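PDB 5Y8E: sefir domain protein from Bacillus cereus F65185, which probably takes part in signalling through SEFIR-SEFIR association, the kind of homotypic interaction known from interleukin-17 receptors and their adaptors. Local coordinates for residues E13-K16 with E17-D21; N93-Q97 with E98-P102. All blocks are in the same frame, centred on the assembly; numbering follows the deposited sequence.

Contact 1 of 2, residues E13-K16 with E17-D21; sequences EDHK and EWVLD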
loop_
_atom_site.group_PDB
_atom_site.type_symbol
_atom_site.label_atom_id
_atom_site.label_comp_id
_atom_site.label_asym_id
_atom_site.label_seq_id
_atom_site.Cartn_x
_atom_site.Cartn_y
_atom_site.Cartn_z
ATOM N N GLU A 13 16.489 2.652 6.622
ATOM C CA GLU A 13 16.220 1.764 7.749
ATOM C C GLU A 13 15.056 2.281 8.593
ATOM O O GLU A 13 14.222 1.501 9.055
ATOM C CB GLU A 13 17.474 1.537 8.599
ATOM C CG GLU A 13 18.569 0.741 7.887
ATOM C CD GLU A 13 18.100 -0.626 7.382
ATOM O OE1 GLU A 13 17.106 -1.173 7.917
ATOM O OE2 GLU A 13 18.737 -1.162 6.447
ATOM N N ASP A 14 14.999 3.597 8.780
ATOM C CA ASP A 14 13.909 4.209 9.536
ATOM C C ASP A 14 12.567 3.970 8.863
ATOM O O ASP A 14 11.555 3.740 9.532
ATOM C CB ASP A 14 14.134 5.713 9.704
ATOM C CG ASP A 14 15.196 6.030 10.727
ATOM O OD1 ASP A 14 15.602 5.117 11.479
ATOM O OD2 ASP A 14 15.614 7.206 10.789
ATOM N N HIS A 15 12.550 4.020 7.539
ATOM C CA HIS A 15 11.303 3.809 6.820
ATOM C C HIS A 15 10.862 2.350 6.936
ATOM O O HIS A 15 9.680 2.073 7.158
ATOM C CB HIS A 15 11.438 4.209 5.355
ATOM C CG HIS A 15 10.169 4.052 4.576
ATOM N ND1 HIS A 15 9.032 4.784 4.851
ATOM C CD2 HIS A 15 9.855 3.237 3.545
ATOM C CE1 HIS A 15 8.073 4.427 4.013
ATOM N NE2 HIS A 15 8.545 3.493 3.210
ATOM N N LYS A 16 11.810 1.425 6.791
ATOM C CA LYS A 16 11.526 0.004 7.009
ATOM C C LYS A 16 10.932 -0.233 8.400
ATOM O O LYS A 16 9.996 -1.019 8.553
ATOM C CB LYS A 16 12.789 -0.845 6.831
ATOM C CG LYS A 16 13.291 -0.935 5.393
ATOM C CD LYS A 16 14.683 -1.577 5.334
ATOM C CE LYS A 16 14.670 -3.004 5.863
ATOM N NZ LYS A 16 16.053 -3.550 6.003
ATOM N N GLU A 17 11.461 0.459 9.406
ATOM C CA GLU A 17 10.975 0.305 10.777
ATOM C C GLU A 17 9.565 0.871 10.942
ATOM O O GLU A 17 8.742 0.295 11.655
ATOM C CB GLU A 17 11.939 0.938 11.798
ATOM C CG GLU A 17 11.506 0.698 13.255
ATOM C CD GLU A 17 12.412 1.350 14.280
ATOM O OE1 GLU A 17 13.270 2.171 13.896
ATOM O OE2 GLU A 17 12.257 1.037 15.480
ATOM N N TRP A 18 9.286 1.997 10.291
ATOM C CA TRP A 18 7.939 2.565 10.335
ATOM C C TRP A 18 6.919 1.594 9.740
ATOM O O TRP A 18 5.835 1.398 10.294
ATOM C CB TRP A 18 7.897 3.915 9.605
ATOM C CG TRP A 18 6.570 4.634 9.695
ATOM C CD1 TRP A 18 6.196 5.564 10.629
ATOM C CD2 TRP A 18 5.448 4.473 8.817
ATOM N NE1 TRP A 18 4.916 5.994 10.376
ATOM C CE2 TRP A 18 4.434 5.341 9.269
ATOM C CE3 TRP A 18 5.213 3.690 7.682
ATOM C CZ2 TRP A 18 3.193 5.439 8.628
ATOM C CZ3 TRP A 18 3.981 3.781 7.050
ATOM C CH2 TRP A 18 2.988 4.651 7.525
ATOM N N VAL A 19 7.267 0.979 8.613
ATOM C CA VAL A 19 6.367 0.025 7.980
ATOM C C VAL A 19 6.193 -1.222 8.859
ATOM O O VAL A 19 5.077 -1.720 9.025
ATOM C CB VAL A 19 6.853 -0.350 6.564
ATOM C CG1 VAL A 19 6.014 -1.489 5.980
ATOM C CG2 VAL A 19 6.786 0.873 5.640
ATOM N N LEU A 20 7.293 -1.725 9.412
ATOM C CA LEU A 20 7.237 -2.858 10.335
ATOM C C LEU A 20 6.359 -2.554 11.558
ATOM O O LEU A 20 5.541 -3.389 11.969
ATOM C CB LEU A 20 8.646 -3.267 10.774
ATOM C CG LEU A 20 8.733 -4.449 11.741
ATOM C CD1 LEU A 20 8.218 -5.729 11.086
ATOM C CD2 LEU A 20 10.158 -4.647 12.256
ATOM N N ASP A 21 6.525 -1.365 12.135
ATOM C CA ASP A 21 5.712 -0.953 13.279
ATOM C C ASP A 21 4.231 -0.916 12.902
ATOM O O ASP A 21 3.371 -1.309 13.693
ATOM C CB ASP A 21 6.137 0.435 13.789
ATOM C CG ASP A 21 7.471 0.432 14.509
ATOM O OD1 ASP A 21 7.990 -0.650 14.859
ATOM O OD2 ASP A 21 8.009 1.540 14.734
HETATM O O HOH W 1 15.912 2.498 12.065
HETATM O O HOH W 2 13.593 4.538 13.610
#
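The imidazole of His15 carries a methyl of Val19, one helical turn on, over one face: CG2 sits 4.2 Å from the ring centroid and 21° off the normal, a CH-pi contact displaced toward the rim that holds NE2 and CE1. With CG opposite the backbone N (chi1 -178°), the His15 ring swings toward the next turn. The same Val19 methyl lies in plane at the edge of the Trp18 indole, so one small branched side chain serves both aromatics. Beneath them runs regular alpha-helix, its i to i+4 bonds including Val19 N to His15 O at 3.0 Å and Leu20 N to Lys16 O at 2.9 Å. Glu13, Asp14, Lys16 and Glu17 carry the charged side. Lys16 bends at its third torsion (62°), and its NZ meets OE1 of Glu13 on the syn side of the carboxylate, 3.2 Å away, in a salt bridge; Trp10 adds a cation-pi contact to the same lysine. Asp14 and Glu17 bring like charges close, with OD1 of Asp14 and OE1 of Glu17 4.5 Å apart. A water, 2.7 Å from Asp14 OD1 and 3.2 Å from Glu17 OE1, bridges them and probably eases the repulsion. Acidic residues suit the exposed positions of Glu13, Asp14 and Glu17, while the long arm of Lys16 lets NZ reach back to Glu13. On the inner side, helix 13-29, the crossover of the beta-alpha-beta unit between strands 3-7 and 33-35, lays His15 and Trp18 on Ile64 of strand 60-65 and Leu105 of strand 100-108, while Trp126 meets the indole edge-to-face.

Contact 2 of 2, residues N93-Q97 with E98-P102; sequences NNTKQ and EKFIP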
loop_
_atom_site.group_PDB
_atom_site.type_symbol
_atom_site.label_atom_id
_atom_site.label_comp_id
_atom_site.label_asym_id
_atom_site.label_seq_id
_atom_site.Cartn_x
_atom_site.Cartn_y
_atom_site.Cartn_z
ATOM N N ASN A 93 -3.331 -1.726 -13.238
ATOM C CA ASN A 93 -4.431 -1.773 -14.197
ATOM C C ASN A 93 -5.209 -3.077 -14.124
ATOM O O ASN A 93 -6.422 -3.099 -14.351
ATOM C CB ASN A 93 -3.913 -1.562 -15.621
ATOM C CG ASN A 93 -3.475 -0.134 -15.884
ATOM O OD1 ASN A 93 -3.894 0.794 -15.198
ATOM N ND2 ASN A 93 -2.635 0.047 -16.891
ATOM N N ASN A 94 -4.501 -4.159 -13.819
ATOM C CA ASN A 94 -5.099 -5.492 -13.758
ATOM C C ASN A 94 -5.675 -5.843 -12.397
ATOM O O ASN A 94 -6.108 -6.976 -12.172
ATOM C CB ASN A 94 -4.071 -6.554 -14.156
ATOM C CG ASN A 94 -3.956 -6.708 -15.651
ATOM O OD1 ASN A 94 -4.807 -7.328 -16.287
ATOM N ND2 ASN A 94 -2.905 -6.137 -16.227
ATOM N N THR A 95 -5.673 -4.873 -11.491
ATOM C CA THR A 95 -6.190 -5.080 -10.144
ATOM C C THR A 95 -7.395 -4.174 -9.930
ATOM O O THR A 95 -7.388 -3.019 -10.367
ATOM C CB THR A 95 -5.110 -4.772 -9.097
ATOM O OG1 THR A 95 -3.956 -5.588 -9.355
ATOM C CG2 THR A 95 -5.620 -5.054 -7.688
ATOM N N LYS A 96 -8.441 -4.694 -9.293
ATOM C CA LYS A 96 -9.587 -3.856 -8.954
ATOM C C LYS A 96 -9.126 -2.666 -8.120
ATOM O O LYS A 96 -8.397 -2.841 -7.138
ATOM C CB LYS A 96 -10.644 -4.653 -8.190
ATOM C CG LYS A 96 -11.354 -5.702 -9.026
ATOM C CD LYS A 96 -12.520 -6.307 -8.249
ATOM C CE LYS A 96 -13.355 -7.242 -9.118
ATOM N NZ LYS A 96 -12.525 -8.300 -9.759
ATOM N N GLN A 97 -9.539 -1.465 -8.530
ATOM C CA GLN A 97 -9.091 -0.219 -7.901
ATOM C C GLN A 97 -9.367 -0.214 -6.411
ATOM O O GLN A 97 -8.566 0.288 -5.611
ATOM C CB GLN A 97 -9.814 0.981 -8.517
ATOM C CG GLN A 97 -9.608 1.168 -10.003
ATOM C CD GLN A 97 -10.245 2.450 -10.511
ATOM O OE1 GLN A 97 -10.037 3.527 -9.944
ATOM N NE2 GLN A 97 -11.031 2.341 -11.581
ATOM N N GLU A 98 -10.518 -0.775 -6.055
ATOM C CA GLU A 98 -11.001 -0.783 -4.682
ATOM C C GLU A 98 -10.067 -1.524 -3.727
ATOM O O GLU A 98 -10.169 -1.359 -2.513
ATOM C CB GLU A 98 -12.411 -1.385 -4.628
ATOM C CG GLU A 98 -13.490 -0.526 -5.283
ATOM C CD GLU A 98 -13.501 -0.588 -6.811
ATOM O OE1 GLU A 98 -12.783 -1.419 -7.406
ATOM O OE2 GLU A 98 -14.251 0.204 -7.418
ATOM N N LYS A 99 -9.151 -2.327 -4.259
ATOM C CA LYS A 99 -8.187 -3.007 -3.391
ATOM C C LYS A 99 -7.164 -2.064 -2.784
ATOM O O LYS A 99 -6.681 -2.307 -1.676
ATOM C CB LYS A 99 -7.432 -4.111 -4.141
ATOM C CG LYS A 99 -8.153 -5.438 -4.209
ATOM C CD LYS A 99 -7.144 -6.587 -4.318
ATOM C CE LYS A 99 -7.841 -7.860 -4.692
ATOM N NZ LYS A 99 -6.917 -9.019 -4.704
ATOM N N PHE A 100 -6.818 -0.995 -3.501
ATOM C CA PHE A 100 -5.688 -0.163 -3.084
ATOM C C PHE A 100 -6.067 0.907 -2.068
ATOM O O PHE A 100 -7.078 1.602 -2.235
ATOM C CB PHE A 100 -5.014 0.490 -4.300
ATOM C CG PHE A 100 -4.441 -0.494 -5.278
ATOM C CD1 PHE A 100 -3.265 -1.179 -4.985
ATOM C CD2 PHE A 100 -5.077 -0.737 -6.491
ATOM C CE1 PHE A 100 -2.734 -2.095 -5.883
ATOM C CE2 PHE A 100 -4.563 -1.649 -7.394
ATOM C CZ PHE A 100 -3.382 -2.328 -7.095
ATOM N N ILE A 101 -5.258 1.015 -1.017
ATOM C CA ILE A 101 -5.339 2.124 -0.070
ATOM C C ILE A 101 -3.983 2.821 -0.037
ATOM O O ILE A 101 -3.069 2.411 0.692
ATOM C CB ILE A 101 -5.707 1.655 1.347
ATOM C CG1 ILE A 101 -7.017 0.871 1.338
ATOM C CG2 ILE A 101 -5.791 2.852 2.323
ATOM C CD1 ILE A 101 -7.346 0.225 2.684
ATOM N N PRO A 102 -3.832 3.868 -0.851
ATOM C CA PRO A 102 -2.565 4.598 -0.868
ATOM C C PRO A 102 -2.444 5.449 0.384
ATOM O O PRO A 102 -3.412 6.112 0.756
ATOM C CB PRO A 102 -2.697 5.494 -2.106
ATOM C CG PRO A 102 -3.773 4.841 -2.948
ATOM C CD PRO A 102 -4.734 4.308 -1.928
#
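Lys99 and Phe100 turn their backbone N-H groups onto the carbonyls of Lys96 and Gln97, making the short 3-10 turn that leads from the loop after helix 89-93 into strand 100-108 of the central mixed beta-sheet of the SEFIR domain. Both are the i to i+3 bonds that define such a turn: Lys99 N lies 3.0 Å from Lys96 O, and Phe100 N lies 3.0 Å from Gln97 O.

Apolar contact gathers on Thr95. CB and CG2 of Thr95 meet CE2 and CZ at the outer end of the Phe100 ring, with CG2 3.6 Å from CZ, and the two side chains cross at about a right angle. With chi1 at -57°, OG1 sits beside the backbone nitrogen and bonds back to Ile91 O, while the methyl is left for the ring; threonine suits a place asking for both. Phe100, a large flat group for a buried position, also stacks on Tyr92 and rests on Val61 and Val63 of strand 60-65.

Among the charged chains, Lys96 and Glu98 take exposed positions, where polar groups fit. Glu98 bends at its second torsion so that its carboxylate folds back over the preceding residues, its OE1 reaching 4.0 Å from Lys96 CB. Lys99, by contrast, is held at its tip, combining an aliphatic stem with a polar end: NZ bonds to the carbonyls of Ile55 and Ala58, at the close of helix 47-57, and on the way CD of Lys99 passes 4.0 Å from Thr95 CG2.

How the contacts relate
Contact 1 is partly buried and contact 2 lies mostly at the surface, although contact 2 is nearer the chain's centre. They occupy opposite sides of that centre, their own centres about 23 Å apart, and do not touch. Contact 1 is one stretch of alpha-helix, bonded i to i+4; contact 2 is a turn between helix and strand, bonded i to i+3. Strand 60-65 is common ground: contact 1 rests on Ile64, contact 2 on Val61 and Val63. Charge is handled differently too, through a salt bridge and a water within contact 1, but in contact 2 by a lysine that reaches the carbonyls closing another helix.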